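Local coordinates for capsular polysaccharide biosynthesis protein (Vibrio cholerae, PDB 1XPJ) that is of unknown function but belongs to the haloacid dehalogenase-like group, so is probably a hydrolase, perhaps in capsular polysaccharide biosynthesis, at residues Val6-Gly10 with Thr11-Ala15; Leu24-Leu27 with Asp28-Glu31; Val58-Ile61 with Asn62-Leu66; Ala108-Asn111 with Leu112-His116. One frame throughout, in Å; residues are numbered along the deposited sequence.

Contact 1 (Val6-Gly10 with Thr11-Ala15); sequences VDLDG and TLTQA
With chi1 at 87°, T13 sets OG1 between its own backbone N and carbonyl carbon, and the hydroxyl turns back onto G10. G10 N donates to T13 OG1 over 3.2 Å, close to straight at 161°. The same oxygen accepts from A15 N at 3.3 Å, which makes an ST turn. A water that donates to D9 OD1 sits 2.7 Å from T13 OG1, and D9, lying alongside T13, has its stronger partner in a salt bridge to R49. The backbone of this loop turns about L8 O: L12 N donates to it at 2.9 Å, while T11 N and T13 N add weak bonds. Glycine suits position 10 because at its positive phi a CB would press against the carbonyl oxygen of D9. V6 CG1 packs on L12 CD1 at 3.7 Å and on the methyl of T11, CG2. The loop leaves strand 3-6, and D7, D9 and T11 match the DxDx(T/V) pattern of haloacid dehalogenase-like enzymes, in whose relatives the first aspartate is the nucleophile. A tartaric acid, probably from the crystallisation liquor, lies about 5 Å from the D9 side chain, as such molecules often do in pockets. The threonine accepts from two amides and shares a water with D9, so the loop's shape and the position of the D9 carboxylate, itself paired with R49, are probably coupled.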
ATOM      1  N   VAL A   6       6.070  11.332  11.198  1.00 22.57           N
ATOM      2  CA  VAL A   6       5.922  11.247  12.646  1.00 23.40           C
ATOM      3  C   VAL A   6       5.111  10.032  13.070  1.00 24.37           C
ATOM      4  O   VAL A   6       3.941   9.871  12.668  1.00 25.02           O
ATOM      5  CB  VAL A   6       5.201  12.497  13.208  1.00 23.38           C
ATOM      6  CG1 VAL A   6       5.274  12.520  14.735  1.00 21.64           C
ATOM      7  CG2 VAL A   6       5.774  13.785  12.581  1.00 23.62           C
ATOM      8  N   ASP A   7       5.730   9.192  13.891  1.00 24.27           N
ATOM      9  CA  ASP A   7       5.064   8.048  14.497  1.00 24.80           C
ATOM     10  C   ASP A   7       3.990   8.574  15.471  1.00 25.57           C
ATOM     11  O   ASP A   7       4.018   9.752  15.860  1.00 25.92           O
ATOM     12  CB  ASP A   7       6.116   7.216  15.224  1.00 24.85           C
ATOM     13  CG  ASP A   7       5.598   5.877  15.711  1.00 26.01           C
ATOM     14  OD1 ASP A   7       4.812   5.215  15.012  1.00 27.79           O
ATOM     15  OD2 ASP A   7       5.959   5.390  16.808  1.00 30.58           O
ATOM     16  N   LEU A   8       3.037   7.726  15.862  1.00 25.10           N
ATOM     17  CA  LEU A   8       1.944   8.212  16.689  1.00 24.38           C
ATOM     18  C   LEU A   8       2.103   7.773  18.142  1.00 24.50           C
ATOM     19  O   LEU A   8       2.308   8.625  19.005  1.00 24.70           O
ATOM     20  CB  LEU A   8       0.599   7.776  16.095  1.00 24.07           C
ATOM     21  CG  LEU A   8      -0.729   7.991  16.823  1.00 23.76           C
ATOM     22  CD1 LEU A   8      -1.002   9.461  17.115  1.00 23.30           C
ATOM     23  CD2 LEU A   8      -1.836   7.407  15.945  1.00 22.07           C
ATOM     24  N   ASP A   9       2.011   6.461  18.397  1.00 24.10           N
ATOM     25  CA  ASP A   9       2.077   5.904  19.741  1.00 24.17           C
ATOM     26  C   ASP A   9       3.497   5.937  20.310  1.00 24.22           C
ATOM     27  O   ASP A   9       4.410   5.314  19.766  1.00 24.74           O
ATOM     28  CB  ASP A   9       1.542   4.460  19.756  1.00 24.58           C
ATOM     29  CG  ASP A   9       0.080   4.362  19.323  1.00 24.30           C
ATOM     30  OD1 ASP A   9      -0.782   4.985  19.962  1.00 24.82           O
ATOM     31  OD2 ASP A   9      -0.310   3.686  18.353  1.00 24.37           O
ATOM     32  N   GLY A  10       3.678   6.655  21.413  1.00 24.02           N
ATOM     33  CA  GLY A  10       4.982   6.783  22.032  1.00 23.58           C
ATOM     34  C   GLY A  10       5.737   8.025  21.590  1.00 23.68           C
ATOM     35  O   GLY A  10       6.705   8.421  22.239  1.00 23.27           O
ATOM     36  N   THR A  11       5.300   8.633  20.487  1.00 23.37           N
ATOM     37  CA  THR A  11       5.937   9.840  19.966  1.00 24.16           C
ATOM     38  C   THR A  11       5.041  11.023  20.239  1.00 24.06           C
ATOM     39  O   THR A  11       5.476  12.006  20.832  1.00 24.59           O
ATOM     40  CB  THR A  11       6.182   9.710  18.441  1.00 24.39           C
ATOM     41  OG1 THR A  11       7.257   8.799  18.225  1.00 25.96           O
ATOM     42  CG2 THR A  11       6.708  11.020  17.833  1.00 24.82           C
ATOM     43  N   LEU A  12       3.786  10.929  19.801  1.00 23.55           N
ATOM     44  CA  LEU A  12       2.802  11.958  20.105  1.00 23.31           C
ATOM     45  C   LEU A  12       2.003  11.620  21.375  1.00 23.34           C
ATOM     46  O   LEU A  12       1.326  12.488  21.923  1.00 23.40           O
ATOM     47  CB  LEU A  12       1.878  12.174  18.908  1.00 23.10           C
ATOM     48  CG  LEU A  12       2.252  13.234  17.866  0.50 23.43           C
ATOM     49  CD1 LEU A  12       3.727  13.597  17.889  0.50 23.84           C
ATOM     50  CD2 LEU A  12       1.835  12.802  16.465  0.50 23.62           C
ATOM     51  N   THR A  13       2.108  10.366  21.840  1.00 22.96           N
ATOM     52  CA  THR A  13       1.384   9.893  23.024  1.00 22.76           C
ATOM     53  C   THR A  13       2.332   9.357  24.105  1.00 22.46           C
ATOM     54  O   THR A  13       3.446   8.910  23.802  1.00 22.29           O
ATOM     55  CB  THR A  13       0.286   8.810  22.675  1.00 22.99           C
ATOM     56  OG1 THR A  13       0.868   7.499  22.658  1.00 22.55           O
ATOM     57  CG2 THR A  13      -0.292   8.977  21.257  1.00 23.02           C
ATOM     58  N   GLN A  14       1.873   9.401  25.356  1.00 21.48           N
ATOM     59  CA  GLN A  14       2.628   8.880  26.485  1.00 21.41           C
ATOM     60  C   GLN A  14       2.422   7.382  26.652  1.00 21.37           C
ATOM     61  O   GLN A  14       2.984   6.765  27.571  1.00 21.16           O
ATOM     62  CB  GLN A  14       2.217   9.602  27.771  1.00 21.42           C
ATOM     63  CG  GLN A  14       2.573  11.079  27.781  1.00 22.52           C
ATOM     64  CD  GLN A  14       2.198  11.785  29.066  1.00 22.96           C
ATOM     65  OE1 GLN A  14       2.043  11.158  30.112  1.00 23.75           O
ATOM     66  NE2 GLN A  14       2.057  13.099  28.990  1.00 23.45           N
ATOM     67  N   ALA A  15       1.585   6.807  25.787  1.00 21.33           N
ATOM     68  CA  ALA A  15       1.285   5.376  25.813  1.00 21.77           C
ATOM     69  C   ALA A  15       0.931   4.844  27.202  1.00 21.63           C
ATOM     70  O   ALA A  15       1.354   3.763  27.569  1.00 21.86           O
ATOM     71  CB  ALA A  15       2.454   4.571  25.215  1.00 21.81           C
TER
HETATM   72  O   HOH W   1      -0.766   5.349  22.506  1.00 38.21           O

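Contact 2 (Leu24-Leu27 with Asp28-Glu31); sequences LPRL and DVIE
The guanidinium of R26, in one of its two deposited conformers, has V29 CG2 over one face, 3.8 Å above the plane and displaced toward the rim, and a water at its edge, in the plane. That water accepts from R26 NE at 2.7 Å and donates to D28 OD1 at the same length, so it joins two opposite charges that do not touch directly. D28 OD1 itself approaches the guanidinium obliquely, 4.3 Å from R26 NE, beyond a salt bridge. The chain of R26 bends at chi3 (73°), which lets the group come across V29, while its NH1 is taken by the carbonyl oxygen of G10. Arginine suits the site because the flat head can lie against valine while NE and NH1 donate in different directions, to the water and to G10 O. R26 is the N-cap of helix 27-38, and the first turn is closed by backbone bonds. I30 N donates to R26 O at 3.2 Å, in the carbonyl plane and nearly straight (171°), and E31 N donates to L27 O at 3.0 Å. D28 holds its carboxylate between its backbone N and carbonyl carbon (chi1 57°), where OD1 takes a weak bond from V29 N at 2.8 Å; an acidic group here would probably be favoured by the positive end of the helix dipole. Ahead of the cap, the rigid ring of P25 lays CB against I30 CD1 at 3.9 Å, an apolar touch on a buried isoleucine. E31 is exposed and its OE1 makes a salt bridge with R34.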
ATOM      1  N   LEU A  24      -2.898  10.041  26.949  1.00 21.19           N
ATOM      2  CA  LEU A  24      -2.335  11.360  27.190  1.00 21.62           C
ATOM      3  C   LEU A  24      -1.291  11.742  26.112  1.00 21.62           C
ATOM      4  O   LEU A  24      -0.578  10.908  25.617  1.00 21.78           O
ATOM      5  CB  LEU A  24      -1.633  11.369  28.532  1.00 21.14           C
ATOM      6  CG  LEU A  24      -2.549  11.213  29.752  1.00 23.02           C
ATOM      7  CD1 LEU A  24      -1.797  11.136  31.089  1.00 22.25           C
ATOM      8  CD2 LEU A  24      -3.532  12.378  29.894  1.00 24.12           C
ATOM      9  N   PRO A  25      -1.478  13.031  25.784  1.00 21.88           N
ATOM     10  CA  PRO A  25      -0.539  13.734  24.883  1.00 22.45           C
ATOM     11  C   PRO A  25       0.864  14.010  25.493  1.00 23.19           C
ATOM     12  O   PRO A  25       0.993  14.366  26.652  1.00 23.14           O
ATOM     13  CB  PRO A  25      -1.197  15.048  24.492  1.00 22.65           C
ATOM     14  CG  PRO A  25      -2.182  15.361  25.623  1.00 21.68           C
ATOM     15  CD  PRO A  25      -2.514  13.966  26.207  1.00 21.85           C
ATOM     16  N   ARG A  26       1.898  13.849  24.631  1.00 23.45           N
ATOM     17  CA  ARG A  26       3.234  14.407  24.804  1.00 23.36           C
ATOM     18  C   ARG A  26       3.284  15.813  24.254  1.00 22.93           C
ATOM     19  O   ARG A  26       3.423  16.021  23.065  1.00 23.00           O
ATOM     20  CB  ARG A  26       4.271  13.528  24.089  1.00 23.72           C
ATOM     21  CG  ARG A  26       4.536  12.218  24.741  0.50 24.32           C
ATOM     22  CD  ARG A  26       5.810  11.557  24.204  0.50 25.33           C
ATOM     23  NE  ARG A  26       7.002  12.247  24.707  0.50 26.29           N
ATOM     24  CZ  ARG A  26       8.195  11.679  24.454  0.50 27.65           C
ATOM     25  NH1 ARG A  26       8.261  10.539  23.788  0.50 27.82           N
ATOM     26  NH2 ARG A  26       9.314  12.293  24.849  0.50 26.86           N
ATOM     27  N   LEU A  27       3.002  16.730  25.177  1.00 22.38           N
ATOM     28  CA  LEU A  27       2.818  18.154  24.865  1.00 22.33           C
ATOM     29  C   LEU A  27       4.049  18.872  24.300  1.00 22.33           C
ATOM     30  O   LEU A  27       3.930  19.705  23.398  1.00 22.30           O
ATOM     31  CB  LEU A  27       2.289  18.916  26.086  1.00 21.94           C
ATOM     32  CG  LEU A  27       0.891  18.576  26.617  1.00 22.53           C
ATOM     33  CD1 LEU A  27       0.712  19.167  28.030  1.00 21.77           C
ATOM     34  CD2 LEU A  27      -0.246  19.018  25.671  1.00 19.46           C
ATOM     35  N   ASP A  28       5.225  18.569  24.836  1.00 22.39           N
ATOM     36  CA  ASP A  28       6.456  19.157  24.306  1.00 22.60           C
ATOM     37  C   ASP A  28       6.697  18.741  22.839  1.00 22.61           C
ATOM     38  O   ASP A  28       7.069  19.575  22.008  1.00 22.59           O
ATOM     39  CB  ASP A  28       7.661  18.827  25.201  1.00 22.23           C
ATOM     40  CG  ASP A  28       7.867  17.324  25.404  1.00 23.05           C
ATOM     41  OD1 ASP A  28       6.981  16.518  25.053  1.00 25.15           O
ATOM     42  OD2 ASP A  28       8.897  16.848  25.916  1.00 23.59           O
ATOM     43  N   VAL A  29       6.447  17.468  22.521  1.00 22.80           N
ATOM     44  CA  VAL A  29       6.651  16.956  21.156  1.00 22.76           C
ATOM     45  C   VAL A  29       5.689  17.617  20.173  1.00 22.96           C
ATOM     46  O   VAL A  29       6.112  18.084  19.111  1.00 23.05           O
ATOM     47  CB  VAL A  29       6.522  15.401  21.062  1.00 22.97           C
ATOM     48  CG1 VAL A  29       6.454  14.956  19.613  1.00 21.66           C
ATOM     49  CG2 VAL A  29       7.683  14.694  21.791  1.00 22.60           C
ATOM     50  N   ILE A  30       4.404  17.651  20.530  1.00 22.96           N
ATOM     51  CA  ILE A  30       3.384  18.307  19.707  1.00 23.14           C
ATOM     52  C   ILE A  30       3.667  19.802  19.475  1.00 23.55           C
ATOM     53  O   ILE A  30       3.534  20.302  18.347  1.00 23.70           O
ATOM     54  CB  ILE A  30       1.970  18.115  20.310  1.00 23.24           C
ATOM     55  CG1 ILE A  30       1.640  16.620  20.455  1.00 22.94           C
ATOM     56  CG2 ILE A  30       0.920  18.800  19.439  1.00 22.47           C
ATOM     57  CD1 ILE A  30       0.286  16.373  21.100  1.00 21.43           C
ATOM     58  N   GLU A  31       4.055  20.509  20.531  1.00 23.44           N
ATOM     59  CA  GLU A  31       4.411  21.927  20.419  1.00 23.77           C
ATOM     60  C   GLU A  31       5.567  22.131  19.425  1.00 23.06           C
ATOM     61  O   GLU A  31       5.572  23.091  18.636  1.00 22.10           O
ATOM     62  CB  GLU A  31       4.747  22.511  21.797  1.00 23.78           C
ATOM     63  CG  GLU A  31       4.993  24.025  21.818  1.00 26.84           C
ATOM     64  CD  GLU A  31       3.770  24.860  21.418  1.00 29.10           C
ATOM     65  OE1 GLU A  31       2.621  24.409  21.620  1.00 29.32           O
ATOM     66  OE2 GLU A  31       3.962  25.983  20.899  1.00 30.10           O
TER
HETATM   67  O   HOH W   2       6.936  14.220  26.492  1.00 41.01           O

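Contact 3 (Val58-Ile61 with Asn62-Leu66); sequences VGKI and NIHTL
I61 and T65, one helical turn apart at the C-terminal part of helix 58-64, lie side by side and point the same way, with I61 CG2 3.7 Å from T65 CB. Backbone bonds bring them together. N62 N donates to V58 O at 2.8 Å in the regular helical pattern, but further on the carbonyls are shared. K60 O takes H64 N at 2.9 Å, nearly along the C=O axis, and also I63 N, an i to i+3 bond of 3-10 type that comes from above the carbonyl plane. I61 O accepts from T65 N, four residues on, and from L66 N at 3.2 Å, an i to i+5 bond of pi type, so one oxygen satisfies two amides as the chain passes toward helix 66-75. The chi1 of N62 (-75°) lays its amide back over V58 O, with N62 CG at 3.2 Å, where ND2 has too poor an angle to bond. An asparagine suits this buried place because ND2 donates to the backbone oxygen of I83 of the third subunit. T65 is set from outside as well, its OG1 bonded to N50 ND2, while I61 packs on V85, M51 and Y54. The lack of a side chain at G59 probably lets the third subunit come close enough for its backbone bond. The ring of H64 meets that of Y54, and I63 CG2 sits over the centre of the H64 ring, 3.8 Å above its plane.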
ATOM      1  N   VAL A  58      -5.266  -3.687   6.631  1.00 23.42           N
ATOM      2  CA  VAL A  58      -5.616  -2.262   6.535  1.00 23.85           C
ATOM      3  C   VAL A  58      -7.096  -2.004   6.170  1.00 23.40           C
ATOM      4  O   VAL A  58      -7.639  -0.936   6.490  1.00 23.70           O
ATOM      5  CB  VAL A  58      -4.582  -1.412   5.691  1.00 24.34           C
ATOM      6  CG1 VAL A  58      -3.327  -2.238   5.331  1.00 24.64           C
ATOM      7  CG2 VAL A  58      -5.192  -0.788   4.480  1.00 24.16           C
ATOM      8  N   GLY A  59      -7.751  -2.988   5.550  1.00 22.48           N
ATOM      9  CA  GLY A  59      -9.183  -2.914   5.322  1.00 21.72           C
ATOM     10  C   GLY A  59      -9.978  -2.699   6.601  1.00 21.81           C
ATOM     11  O   GLY A  59     -10.932  -1.918   6.608  1.00 22.16           O
ATOM     12  N   LYS A  60      -9.593  -3.402   7.672  1.00 21.49           N
ATOM     13  CA  LYS A  60     -10.175  -3.233   9.008  1.00 20.77           C
ATOM     14  C   LYS A  60      -9.631  -1.985   9.707  1.00 20.91           C
ATOM     15  O   LYS A  60     -10.384  -1.251  10.342  1.00 21.73           O
ATOM     16  CB  LYS A  60      -9.890  -4.456   9.874  1.00 20.91           C
ATOM     17  CG  LYS A  60     -10.971  -5.532   9.821  0.50 20.71           C
ATOM     18  CD  LYS A  60     -10.371  -6.928   9.814  0.50 20.11           C
ATOM     19  CE  LYS A  60     -11.337  -7.974  10.406  0.50 20.11           C
ATOM     20  NZ  LYS A  60     -12.633  -8.076   9.668  0.50 18.82           N
ATOM     21  N   ILE A  61      -8.327  -1.745   9.598  1.00 20.34           N
ATOM     22  CA  ILE A  61      -7.693  -0.561  10.185  1.00 20.09           C
ATOM     23  C   ILE A  61      -8.361   0.732   9.695  1.00 20.49           C
ATOM     24  O   ILE A  61      -8.625   1.631  10.496  1.00 20.05           O
ATOM     25  CB  ILE A  61      -6.154  -0.571   9.923  1.00 19.89           C
ATOM     26  CG1 ILE A  61      -5.504  -1.729  10.693  1.00 20.33           C
ATOM     27  CG2 ILE A  61      -5.502   0.744  10.328  1.00 19.19           C
ATOM     28  CD1 ILE A  61      -4.045  -1.959  10.337  1.00 18.73           C
ATOM     29  N   ASN A  62      -8.671   0.796   8.395  1.00 21.11           N
ATOM     30  CA  ASN A  62      -9.421   1.921   7.817  1.00 22.01           C
ATOM     31  C   ASN A  62     -10.778   2.175   8.496  1.00 22.90           C
ATOM     32  O   ASN A  62     -11.245   3.319   8.554  1.00 22.85           O
ATOM     33  CB  ASN A  62      -9.627   1.721   6.302  1.00 21.58           C
ATOM     34  CG  ASN A  62      -8.357   1.984   5.479  1.00 20.48           C
ATOM     35  OD1 ASN A  62      -7.382   2.546   5.972  1.00 16.87           O
ATOM     36  ND2 ASN A  62      -8.379   1.567   4.212  1.00 18.19           N
ATOM     37  N   ILE A  63     -11.392   1.112   9.025  1.00 23.66           N
ATOM     38  CA  ILE A  63     -12.730   1.209   9.626  1.00 24.53           C
ATOM     39  C   ILE A  63     -12.651   1.541  11.098  1.00 24.59           C
ATOM     40  O   ILE A  63     -13.342   2.438  11.580  1.00 24.69           O
ATOM     41  CB  ILE A  63     -13.556  -0.111   9.469  1.00 24.44           C
ATOM     42  CG1 ILE A  63     -13.814  -0.464   8.004  1.00 24.80           C
ATOM     43  CG2 ILE A  63     -14.903  -0.011  10.214  1.00 25.75           C
ATOM     44  CD1 ILE A  63     -14.402  -1.867   7.837  1.00 23.62           C
ATOM     45  N   HIS A  64     -11.823   0.796  11.818  1.00 25.15           N
ATOM     46  CA  HIS A  64     -11.868   0.832  13.273  1.00 25.32           C
ATOM     47  C   HIS A  64     -10.833   1.752  13.893  1.00 25.17           C
ATOM     48  O   HIS A  64     -11.046   2.269  14.985  1.00 25.66           O
ATOM     49  CB  HIS A  64     -11.696  -0.580  13.822  1.00 25.71           C
ATOM     50  CG  HIS A  64     -12.835  -1.497  13.486  1.00 26.96           C
ATOM     51  ND1 HIS A  64     -12.672  -2.647  12.743  1.00 27.53           N
ATOM     52  CD2 HIS A  64     -14.155  -1.421  13.779  1.00 27.33           C
ATOM     53  CE1 HIS A  64     -13.842  -3.249  12.606  1.00 28.18           C
ATOM     54  NE2 HIS A  64     -14.759  -2.522  13.221  1.00 28.08           N
ATOM     55  N   THR A  65      -9.712   1.947  13.194  1.00 24.43           N
ATOM     56  CA  THR A  65      -8.556   2.669  13.742  1.00 23.54           C
ATOM     57  C   THR A  65      -8.487   4.139  13.327  1.00 23.34           C
ATOM     58  O   THR A  65      -8.255   5.007  14.166  1.00 23.49           O
ATOM     59  CB  THR A  65      -7.265   1.966  13.332  1.00 23.28           C
ATOM     60  OG1 THR A  65      -7.407   0.556  13.552  1.00 21.98           O
ATOM     61  CG2 THR A  65      -6.141   2.374  14.238  1.00 22.03           C
ATOM     62  N   LEU A  66      -8.688   4.412  12.039  1.00 23.12           N
ATOM     63  CA  LEU A  66      -8.552   5.777  11.499  1.00 23.00           C
ATOM     64  C   LEU A  66      -9.448   6.819  12.165  1.00 22.56           C
ATOM     65  O   LEU A  66      -8.932   7.867  12.541  1.00 23.96           O
ATOM     66  CB  LEU A  66      -8.687   5.830   9.972  1.00 22.45           C
ATOM     67  CG  LEU A  66      -7.397   6.081   9.174  1.00 25.14           C
ATOM     68  CD1 LEU A  66      -7.681   5.943   7.654  1.00 24.24           C
ATOM     69  CD2 LEU A  66      -6.727   7.461   9.463  1.00 23.05           C
TER

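Contact 4 (Ala108-Asn111 with Leu112-His116)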
ATOM      1  N   ALA A 108      12.383  17.119  20.577  1.00 20.26           N
ATOM      2  CA  ALA A 108      11.810  18.097  21.494  1.00 20.82           C
ATOM      3  C   ALA A 108      12.865  19.054  22.029  1.00 21.29           C
ATOM      4  O   ALA A 108      12.556  20.206  22.320  1.00 21.58           O
ATOM      5  CB  ALA A 108      11.105  17.391  22.657  1.00 20.53           C
ATOM      6  N   SER A 109      14.101  18.577  22.156  1.00 21.92           N
ATOM      7  CA  SER A 109      15.136  19.326  22.860  1.00 22.86           C
ATOM      8  C   SER A 109      16.208  19.962  21.964  1.00 23.19           C
ATOM      9  O   SER A 109      17.054  20.708  22.447  1.00 23.33           O
ATOM     10  CB  SER A 109      15.799  18.428  23.903  1.00 23.06           C
ATOM     11  OG  SER A 109      16.508  17.387  23.256  1.00 23.89           O
ATOM     12  N   MET A 110      16.177  19.671  20.665  1.00 23.67           N
ATOM     13  CA  MET A 110      17.169  20.218  19.739  1.00 23.42           C
ATOM     14  C   MET A 110      16.517  21.115  18.696  1.00 23.15           C
ATOM     15  O   MET A 110      15.370  20.882  18.319  1.00 22.74           O
ATOM     16  CB  MET A 110      17.925  19.110  19.009  1.00 23.63           C
ATOM     17  CG  MET A 110      18.740  18.157  19.888  1.00 23.77           C
ATOM     18  SD  MET A 110      19.286  16.751  18.907  1.00 25.81           S
ATOM     19  CE  MET A 110      19.760  15.647  20.235  1.00 23.46           C
ATOM     20  N   ASN A 111      17.264  22.124  18.236  1.00 22.90           N
ATOM     21  CA  ASN A 111      16.850  22.950  17.097  1.00 23.00           C
ATOM     22  C   ASN A 111      17.212  22.310  15.757  1.00 23.15           C
ATOM     23  O   ASN A 111      17.898  21.279  15.718  1.00 23.32           O
ATOM     24  CB  ASN A 111      17.385  24.392  17.193  1.00 23.23           C
ATOM     25  CG  ASN A 111      18.918  24.472  17.243  1.00 23.48           C
ATOM     26  OD1 ASN A 111      19.622  23.859  16.430  1.00 23.96           O
ATOM     27  ND2 ASN A 111      19.433  25.250  18.191  1.00 22.43           N
ATOM     28  N   LEU A 112      16.745  22.920  14.667  1.00 23.18           N
ATOM     29  CA  LEU A 112      16.971  22.408  13.315  1.00 23.25           C
ATOM     30  C   LEU A 112      18.454  22.256  12.984  1.00 23.09           C
ATOM     31  O   LEU A 112      18.862  21.210  12.472  1.00 23.17           O
ATOM     32  CB  LEU A 112      16.252  23.270  12.260  1.00 23.45           C
ATOM     33  CG  LEU A 112      15.490  22.565  11.120  0.50 23.50           C
ATOM     34  CD1 LEU A 112      15.668  23.318   9.806  0.50 23.81           C
ATOM     35  CD2 LEU A 112      15.862  21.085  10.939  0.50 23.17           C
ATOM     36  N   GLU A 113      19.247  23.283  13.291  1.00 22.86           N
ATOM     37  CA  GLU A 113      20.702  23.228  13.116  1.00 23.11           C
ATOM     38  C   GLU A 113      21.280  21.996  13.816  1.00 22.74           C
ATOM     39  O   GLU A 113      22.047  21.250  13.219  1.00 22.70           O
ATOM     40  CB  GLU A 113      21.372  24.512  13.630  1.00 23.13           C
ATOM     41  CG  GLU A 113      22.834  24.692  13.223  1.00 24.33           C
ATOM     42  CD  GLU A 113      23.500  25.922  13.853  1.00 26.28           C
ATOM     43  OE1 GLU A 113      22.859  27.002  13.927  1.00 26.82           O
ATOM     44  OE2 GLU A 113      24.680  25.821  14.268  1.00 26.58           O
ATOM     45  N   GLU A 114      20.878  21.787  15.070  1.00 22.74           N
ATOM     46  CA  GLU A 114      21.304  20.639  15.868  1.00 22.75           C
ATOM     47  C   GLU A 114      20.877  19.289  15.290  1.00 22.67           C
ATOM     48  O   GLU A 114      21.654  18.342  15.331  1.00 23.26           O
ATOM     49  CB  GLU A 114      20.799  20.766  17.306  1.00 22.76           C
ATOM     50  CG  GLU A 114      21.612  21.701  18.189  0.50 23.34           C
ATOM     51  CD  GLU A 114      20.884  22.081  19.470  0.50 24.13           C
ATOM     52  OE1 GLU A 114      20.753  23.294  19.738  0.50 23.96           O
ATOM     53  OE2 GLU A 114      20.446  21.170  20.215  0.50 24.55           O
ATOM     54  N   ILE A 115      19.651  19.197  14.765  1.00 22.44           N
ATOM     55  CA  ILE A 115      19.170  17.964  14.140  1.00 22.25           C
ATOM     56  C   ILE A 115      20.009  17.679  12.892  1.00 22.05           C
ATOM     57  O   ILE A 115      20.447  16.545  12.662  1.00 21.71           O
ATOM     58  CB  ILE A 115      17.657  18.053  13.760  1.00 22.21           C
ATOM     59  CG1 ILE A 115      16.772  18.354  14.974  1.00 22.71           C
ATOM     60  CG2 ILE A 115      17.189  16.782  13.057  1.00 22.17           C
ATOM     61  CD1 ILE A 115      16.627  17.221  15.960  1.00 23.66           C
ATOM     62  N   HIS A 116      20.221  18.728  12.101  1.00 22.00           N
ATOM     63  CA  HIS A 116      21.031  18.664  10.891  1.00 22.39           C
ATOM     64  C   HIS A 116      22.424  18.131  11.185  1.00 22.16           C
ATOM     65  O   HIS A 116      22.981  17.393  10.377  1.00 22.05           O
ATOM     66  CB  HIS A 116      21.118  20.050  10.239  1.00 22.59           C
ATOM     67  CG  HIS A 116      20.065  20.299   9.202  1.00 24.45           C
ATOM     68  ND1 HIS A 116      19.961  21.495   8.515  1.00 26.78           N
ATOM     69  CD2 HIS A 116      19.073  19.505   8.727  1.00 25.37           C
ATOM     70  CE1 HIS A 116      18.951  21.426   7.664  1.00 27.34           C
ATOM     71  NE2 HIS A 116      18.396  20.228   7.773  1.00 27.43           N
TER
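N111 is the N-cap of helix 112-120, and its side chain makes the capping bond: E114 N donates to N111 OD1 at 2.8 Å, with an angle of 162° at the hydrogen. The residues flanking the cap add a hydrophobic staple, in which M110, just before the cap, meets I115 in the first turn. The cap depends on chi1 of N111 (60°), which puts CG between the backbone N and the carbonyl carbon and brings OD1 to the amide of E114. Asparagine suits the place because it is short and carries an acceptor that can meet this amide. The backbone completes the turn, I115 N donating to N111 O at 2.9 Å. The other end of the amide faces E114: N111 ND2 and E114 OE1 are 2.8 Å apart, yet the angle is too poor for a hydrogen bond, and the amide and carboxylate planes stand 70° apart. E114 has two deposited conformers, so this approach describes one of them. An acid in the first turn would probably be favoured by the positive end of the helix dipole. M110 and N111 form the link between helix 104-109 and helix 112-120. I115 also packs on Y36 of helix 27-38 and on F95 of the second subunit, a buried setting that suits isoleucine. M110 approaches I115 at about a right angle, with M110 CB 3.8 Å and M110 SD 4.0 Å from I115 CD1.

In the fold
Contacts 1 and 2 are neighbours, with centres 9 Å apart: Q14 NE2 probably donates to P25 O at 2.9 Å, and the turn after strand 3-6 rests on the start of helix 27-38. Contact 2 also touches contact 4, where D28 OD2 lies 4.0 Å from A108 CB. Contact 3 lies across the chain's centre from contact 4, centres about 34 Å apart, and its centre is about 18 Å from that of contact 1. Contact 1 carries the probable active-site motif; a mercury ion lies about 8 Å from the side chain of D7, and one lies about 10 Å from the side chain of I115 in contact 4. Contact 3 instead faces the third subunit.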